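Local coordinates for protein putative sugar kinase PH1459 (Pyrococcus horikoshii, PDB 3EWM) that probably phosphorylates a sugar, perhaps fructose, with ATP as a carbohydrate kinase of the PfkB family, at residues D116-W119 / D120-E123; R164-L167 / W168-Q171; V178-E181 / S182-A186. One frame throughout, in Å; residues are numbered along the deposited sequence.

Contact 1: residues D116-W119 / D120-E123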
# COMPACT_ATOMS: atom_id res chain seq x y z
N ASP A 116 0.74 7.13 -22.22
CA ASP A 116 0.72 7.91 -20.99
C ASP A 116 1.76 9.03 -20.98
O ASP A 116 1.78 9.87 -20.08
CB ASP A 116 0.95 7.02 -19.76
CG ASP A 116 -0.12 5.96 -19.59
OD1 ASP A 116 -1.29 6.24 -19.91
OD2 ASP A 116 0.22 4.84 -19.15
N ILE A 117 2.61 9.04 -21.99
CA ILE A 117 3.72 9.99 -22.04
C ILE A 117 3.28 11.24 -22.74
O ILE A 117 2.78 11.22 -23.88
CB ILE A 117 4.97 9.38 -22.75
CG1 ILE A 117 5.39 8.06 -22.06
CG2 ILE A 117 6.12 10.43 -22.84
CD1 ILE A 117 5.69 8.22 -20.55
N ASN A 118 3.47 12.35 -22.03
CA ASN A 118 3.30 13.65 -22.62
C ASN A 118 4.58 13.96 -23.39
O ASN A 118 5.60 14.37 -22.83
CB ASN A 118 3.01 14.70 -21.55
CG ASN A 118 2.58 16.02 -22.15
OD1 ASN A 118 3.22 16.54 -23.05
ND2 ASN A 118 1.49 16.57 -21.65
N TRP A 119 4.51 13.76 -24.69
CA TRP A 119 5.69 13.91 -25.54
C TRP A 119 6.07 15.35 -25.71
O TRP A 119 7.22 15.66 -25.97
CB TRP A 119 5.42 13.26 -26.88
CG TRP A 119 5.23 11.81 -26.72
CD1 TRP A 119 4.06 11.12 -26.82
CD2 TRP A 119 6.24 10.86 -26.41
NE1 TRP A 119 4.27 9.79 -26.60
CE2 TRP A 119 5.61 9.60 -26.34
CE3 TRP A 119 7.61 10.94 -26.18
CZ2 TRP A 119 6.31 8.42 -26.05
CZ3 TRP A 119 8.31 9.78 -25.90
CH2 TRP A 119 7.66 8.53 -25.85
N ASP A 120 5.11 16.24 -25.55
CA ASP A 120 5.40 17.66 -25.60
C ASP A 120 6.32 18.05 -24.46
O ASP A 120 7.31 18.74 -24.66
CB ASP A 120 4.12 18.47 -25.53
CG ASP A 120 3.48 18.66 -26.88
OD1 ASP A 120 4.03 18.20 -27.92
OD2 ASP A 120 2.41 19.30 -26.89
N ILE A 121 5.99 17.59 -23.26
CA ILE A 121 6.84 17.83 -22.10
C ILE A 121 8.24 17.25 -22.30
O ILE A 121 9.24 17.96 -22.08
CB ILE A 121 6.17 17.31 -20.79
CG1 ILE A 121 4.98 18.20 -20.43
CG2 ILE A 121 7.19 17.27 -19.63
CD1 ILE A 121 4.03 17.61 -19.39
N VAL A 122 8.33 15.99 -22.73
CA VAL A 122 9.65 15.39 -22.93
C VAL A 122 10.46 16.12 -24.03
O VAL A 122 11.67 16.28 -23.91
CB VAL A 122 9.62 13.83 -23.15
CG1 VAL A 122 8.38 13.18 -22.53
CG2 VAL A 122 9.77 13.45 -24.61
N GLU A 123 9.78 16.58 -25.08
CA GLU A 123 10.49 17.31 -26.15
C GLU A 123 10.92 18.71 -25.74
O GLU A 123 11.91 19.24 -26.25
CB GLU A 123 9.68 17.32 -27.44
CG GLU A 123 9.73 15.97 -28.17
CD GLU A 123 9.13 15.99 -29.56
OE1 GLU A 123 8.52 17.01 -29.96
OE2 GLU A 123 9.28 14.97 -30.27
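Asn118 caps the helix 119-124 with its side chain: Ile121 N donates to Asn118 OD1 at 3.0 Å, and the N-H points almost straight at the oxygen (164°). The donor sits above the amide plane, about 40° out of it. The side chain can double back like this because CG stands anti to its own backbone N (chi1 -170°), which turns the amide along the first turn of the helix. The backbone takes up the next two donors. Val122 N binds Asn118 O at 3.2 Å, and Glu123 N binds Trp119 O at 2.9 Å. The carboxylate of Glu123 turns to Lys150 of helix 140-151 in a salt bridge. Ile121 CD1 packs as a methyl on the Asn118 amide, 3.5 Å from its CG, and the two side chains cross at about a right angle. The apolar packing lies with Val122: CG1 meets Ile117 CG2 at 3.6 Å, and CG2 approaches Trp119 CE3 obliquely at 3.7 Å. Ile117 CG2 also sits over the centre of the indole face. Ile53 and Val147 extend this cluster to strand 49-57 and helix 140-151. One side-chain oxygen thus takes up an N-H at the start of the helix, while the isoleucines and Val122 fix the turn to the body of the protein.

Contact 2: residues R164-L167 / W168-Q171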
# COMPACT_ATOMS: atom_id res chain seq x y z
N ARG A 164 17.92 -0.55 -5.85
CA ARG A 164 17.10 -1.19 -4.84
C ARG A 164 17.00 -2.66 -5.20
O ARG A 164 16.07 -3.09 -5.88
CB ARG A 164 15.70 -0.53 -4.79
CG ARG A 164 15.72 0.95 -4.39
CD ARG A 164 16.31 1.14 -2.99
NE ARG A 164 16.27 2.53 -2.53
CZ ARG A 164 17.29 3.38 -2.61
NH1 ARG A 164 18.46 3.02 -3.15
NH2 ARG A 164 17.14 4.62 -2.15
N LEU A 165 17.97 -3.43 -4.72
CA LEU A 165 18.09 -4.87 -5.03
C LEU A 165 16.81 -5.66 -4.79
O LEU A 165 16.50 -6.57 -5.55
CB LEU A 165 19.26 -5.50 -4.25
CG LEU A 165 20.68 -5.12 -4.67
CD1 LEU A 165 21.69 -6.09 -4.03
CD2 LEU A 165 20.83 -5.12 -6.18
N ASP A 166 16.07 -5.28 -3.75
CA ASP A 166 14.83 -5.97 -3.41
C ASP A 166 13.79 -5.87 -4.51
O ASP A 166 12.90 -6.72 -4.61
CB ASP A 166 14.26 -5.45 -2.08
CG ASP A 166 15.10 -5.85 -0.88
OD1 ASP A 166 15.99 -6.73 -1.03
OD2 ASP A 166 14.88 -5.27 0.21
N LEU A 167 13.91 -4.85 -5.36
CA LEU A 167 12.96 -4.66 -6.45
C LEU A 167 13.27 -5.53 -7.65
O LEU A 167 12.50 -5.58 -8.60
CB LEU A 167 12.88 -3.20 -6.87
CG LEU A 167 12.39 -2.21 -5.81
CD1 LEU A 167 12.14 -0.85 -6.48
CD2 LEU A 167 11.13 -2.70 -5.13
N TRP A 168 14.41 -6.22 -7.60
CA TRP A 168 14.85 -6.99 -8.75
C TRP A 168 15.07 -8.47 -8.45
O TRP A 168 15.75 -9.15 -9.22
CB TRP A 168 16.14 -6.41 -9.29
CG TRP A 168 16.01 -5.03 -9.79
CD1 TRP A 168 16.22 -3.88 -9.09
CD2 TRP A 168 15.65 -4.64 -11.12
NE1 TRP A 168 16.02 -2.79 -9.91
CE2 TRP A 168 15.66 -3.23 -11.15
CE3 TRP A 168 15.32 -5.35 -12.28
CZ2 TRP A 168 15.37 -2.52 -12.31
CZ3 TRP A 168 15.02 -4.63 -13.43
CH2 TRP A 168 15.06 -3.23 -13.44
N ARG A 169 14.52 -8.97 -7.36
CA ARG A 169 14.78 -10.39 -7.07
C ARG A 169 14.12 -11.29 -8.12
O ARG A 169 12.99 -11.03 -8.56
CB ARG A 169 14.47 -10.79 -5.62
CG ARG A 169 13.13 -10.39 -5.10
CD ARG A 169 12.84 -11.10 -3.77
NE ARG A 169 13.35 -10.41 -2.57
CZ ARG A 169 12.88 -9.26 -2.08
NH1 ARG A 169 11.89 -8.62 -2.70
NH2 ARG A 169 13.41 -8.74 -0.97
N GLY A 170 14.86 -12.31 -8.55
CA GLY A 170 14.44 -13.18 -9.64
C GLY A 170 14.70 -12.61 -11.02
O GLY A 170 14.49 -13.29 -12.03
N GLN A 171 15.15 -11.35 -11.10
CA GLN A 171 15.43 -10.73 -12.40
C GLN A 171 16.73 -9.93 -12.39
O GLN A 171 16.88 -8.90 -13.07
CB GLN A 171 14.25 -9.89 -12.87
CG GLN A 171 13.81 -8.83 -11.88
CD GLN A 171 12.76 -7.89 -12.43
OE1 GLN A 171 12.61 -7.72 -13.65
NE2 GLN A 171 12.03 -7.24 -11.53
O HOH W 1 16.43 -0.03 -8.19
O HOH W 2 11.75 -8.65 -9.09
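The chain between strand 156-160 and helix 172-185 makes a short 3-10 turn at 165-167 and then a type II beta turn from Trp168 to Gln171, which leads into the helix. Trp168 N binds Leu165 O at 2.9 Å and closes the first turn; Trp168 then begins the second. The Trp168 indole tucks back under the 3-10 turn, since CG is anti to the carbonyl carbon (chi1 -62°). Leu167 O lies over one face of the ring, and Arg164 O meets its edge 3.3 Å from CD1. A water in the ring plane accepts from Trp168 NE1 at 3.3 Å and from Arg164 N at 2.8 Å. Replacing Trp168 by an alanine would probably leave this water without its indole donor and open a gap beside Met175 and Val178 of the helix. On the exposed side, Arg169 bends at chi3 (87°) and lays its guanidinium over Asp166. Asp166 OD1 is 3.3 Å from Arg169 NH2, a salt bridge of charges alone, because the oxygen is well out of the guanidinium plane. Gln171 NE2 bonds Leu167 O weakly and gives a hydrogen bond to Ala136 O. A second water accepts from Gln171 NE2 at 2.8 Å and donates to Leu167 O and Arg169 O. Gly170 has the positive phi expected at the third position of a type II turn, and Gln171 then stands at the N-cap of helix 172-185.

Contact 3: residues V178-E181 / S182-A186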
# COMPACT_ATOMS: atom_id res chain seq x y z
N VAL A 178 19.30 -3.67 -17.91
CA VAL A 178 18.58 -2.39 -18.00
C VAL A 178 19.38 -1.25 -17.36
O VAL A 178 19.35 -0.14 -17.86
CB VAL A 178 17.15 -2.43 -17.41
CG1 VAL A 178 16.33 -3.56 -18.05
CG2 VAL A 178 17.19 -2.61 -15.93
N LEU A 179 20.08 -1.54 -16.26
CA LEU A 179 20.93 -0.54 -15.63
C LEU A 179 22.05 -0.13 -16.56
O LEU A 179 22.32 1.05 -16.72
CB LEU A 179 21.50 -1.00 -14.29
CG LEU A 179 20.52 -1.19 -13.13
CD1 LEU A 179 21.28 -1.66 -11.90
CD2 LEU A 179 19.73 0.05 -12.80
N GLU A 180 22.69 -1.11 -17.20
CA GLU A 180 23.74 -0.79 -18.14
C GLU A 180 23.19 0.02 -19.31
O GLU A 180 23.80 0.98 -19.71
CB GLU A 180 24.47 -2.03 -18.64
CG GLU A 180 25.69 -1.67 -19.45
CD GLU A 180 26.48 -2.87 -19.86
OE1 GLU A 180 25.93 -3.99 -19.84
OE2 GLU A 180 27.64 -2.67 -20.22
N GLU A 181 22.04 -0.38 -19.84
CA GLU A 181 21.49 0.35 -20.98
C GLU A 181 21.15 1.79 -20.61
O GLU A 181 21.42 2.70 -21.38
CB GLU A 181 20.28 -0.36 -21.59
CG GLU A 181 20.64 -1.67 -22.29
CD GLU A 181 19.44 -2.52 -22.62
OE1 GLU A 181 19.62 -3.56 -23.30
OE2 GLU A 181 18.31 -2.16 -22.21
N SER A 182 20.61 1.97 -19.40
CA SER A 182 20.26 3.29 -18.87
C SER A 182 21.49 4.15 -18.67
O SER A 182 21.50 5.32 -19.00
CB SER A 182 19.53 3.15 -17.53
OG SER A 182 18.33 2.43 -17.68
N ILE A 183 22.53 3.57 -18.08
CA ILE A 183 23.76 4.29 -17.82
C ILE A 183 24.36 4.74 -19.16
O ILE A 183 24.76 5.89 -19.31
CB ILE A 183 24.76 3.45 -17.02
CG1 ILE A 183 24.26 3.26 -15.57
CG2 ILE A 183 26.11 4.14 -17.03
CD1 ILE A 183 24.99 2.17 -14.76
N LYS A 184 24.37 3.83 -20.13
CA LYS A 184 24.90 4.12 -21.47
C LYS A 184 24.12 5.21 -22.20
O LYS A 184 24.68 5.92 -23.03
CB LYS A 184 25.01 2.84 -22.30
CG LYS A 184 26.21 1.98 -21.88
CD LYS A 184 26.33 0.72 -22.70
CE LYS A 184 27.72 0.12 -22.56
NZ LYS A 184 27.90 -1.03 -23.50
N LEU A 185 22.84 5.36 -21.86
CA LEU A 185 22.00 6.41 -22.44
C LEU A 185 22.17 7.72 -21.71
O LEU A 185 21.85 8.78 -22.25
CB LEU A 185 20.53 6.00 -22.41
CG LEU A 185 20.06 4.91 -23.39
CD1 LEU A 185 18.84 4.26 -22.83
CD2 LEU A 185 19.82 5.47 -24.79
N ALA A 186 22.71 7.68 -20.49
CA ALA A 186 22.77 8.88 -19.67
C ALA A 186 24.00 9.73 -19.93
O ALA A 186 25.12 9.23 -20.05
CB ALA A 186 22.66 8.52 -18.18
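Backbone bonds of the i to i+4 kind run through 178-185, the last part of helix 172-185. Ile183 N binds Leu179 O and Lys184 N binds Glu180 O, both at 2.9 Å. The last, Leu185 N to Glu181 O, is weak, consistent with the helix ending just after. Ala186 is the first residue to leave helical angles. Ser182 adds a side-chain bond to this ladder. Its OG donates to Val178 O at 2.8 Å, and its own N binds the same oxygen at 2.9 Å. The two donors reach Val178 O from opposite faces of the carbonyl plane, so one oxygen is gripped twice. The hydroxyl gets there because OG is anti to the carbonyl carbon of Ser182 (chi1 -61°), which turns it back along the helix. Ser182 is buried, and it packs on Phe159 of strand 156-160 and Met145 of helix 140-151. Ile183 lays CG1 against Leu179 O at 3.2 Å, and its side chain also touches Phe159. Leu185 folds CG and CD1 over Glu181 O, each at 3.3 Å, and meets Met145 and Ile148. On the more exposed side, Glu180 and Lys184 run side by side and point the same way. Both chains are extended beyond CG. Glu180 OE2 lies 3.7 Å from Lys184 NZ, a long salt bridge. Beyond the helix, Ala186 pairs through its backbone with Ser209. The chemistry is therefore two-sided. The buried hydroxyl spends its hydrogen on the helix itself and can face apolar neighbours, whereas the charged pair, set one turn apart, is held loosely and likely adds only a modest attraction.

All three contacts are local and partly buried, each mixing buried residues with exposed ones. Contacts 2 and 3 belong to the same beta-alpha-beta unit: contact 2 leads into helix 172-185 and contact 3 lies near its end. Their centres are about 17 Å apart, yet they touch where Trp168 CH2 packs on Val178 CG2 at 3.3 Å. Contact 1 stands apart from both, at the start of another helix, 119-124, though contacts 1 and 3 both pack on helix 140-151. The polar chemistry follows position. A side-chain amide serves a helix start in contact 1, waters bridge the turns of contact 2, and a serine hydroxyl bonds within the helix in contact 3.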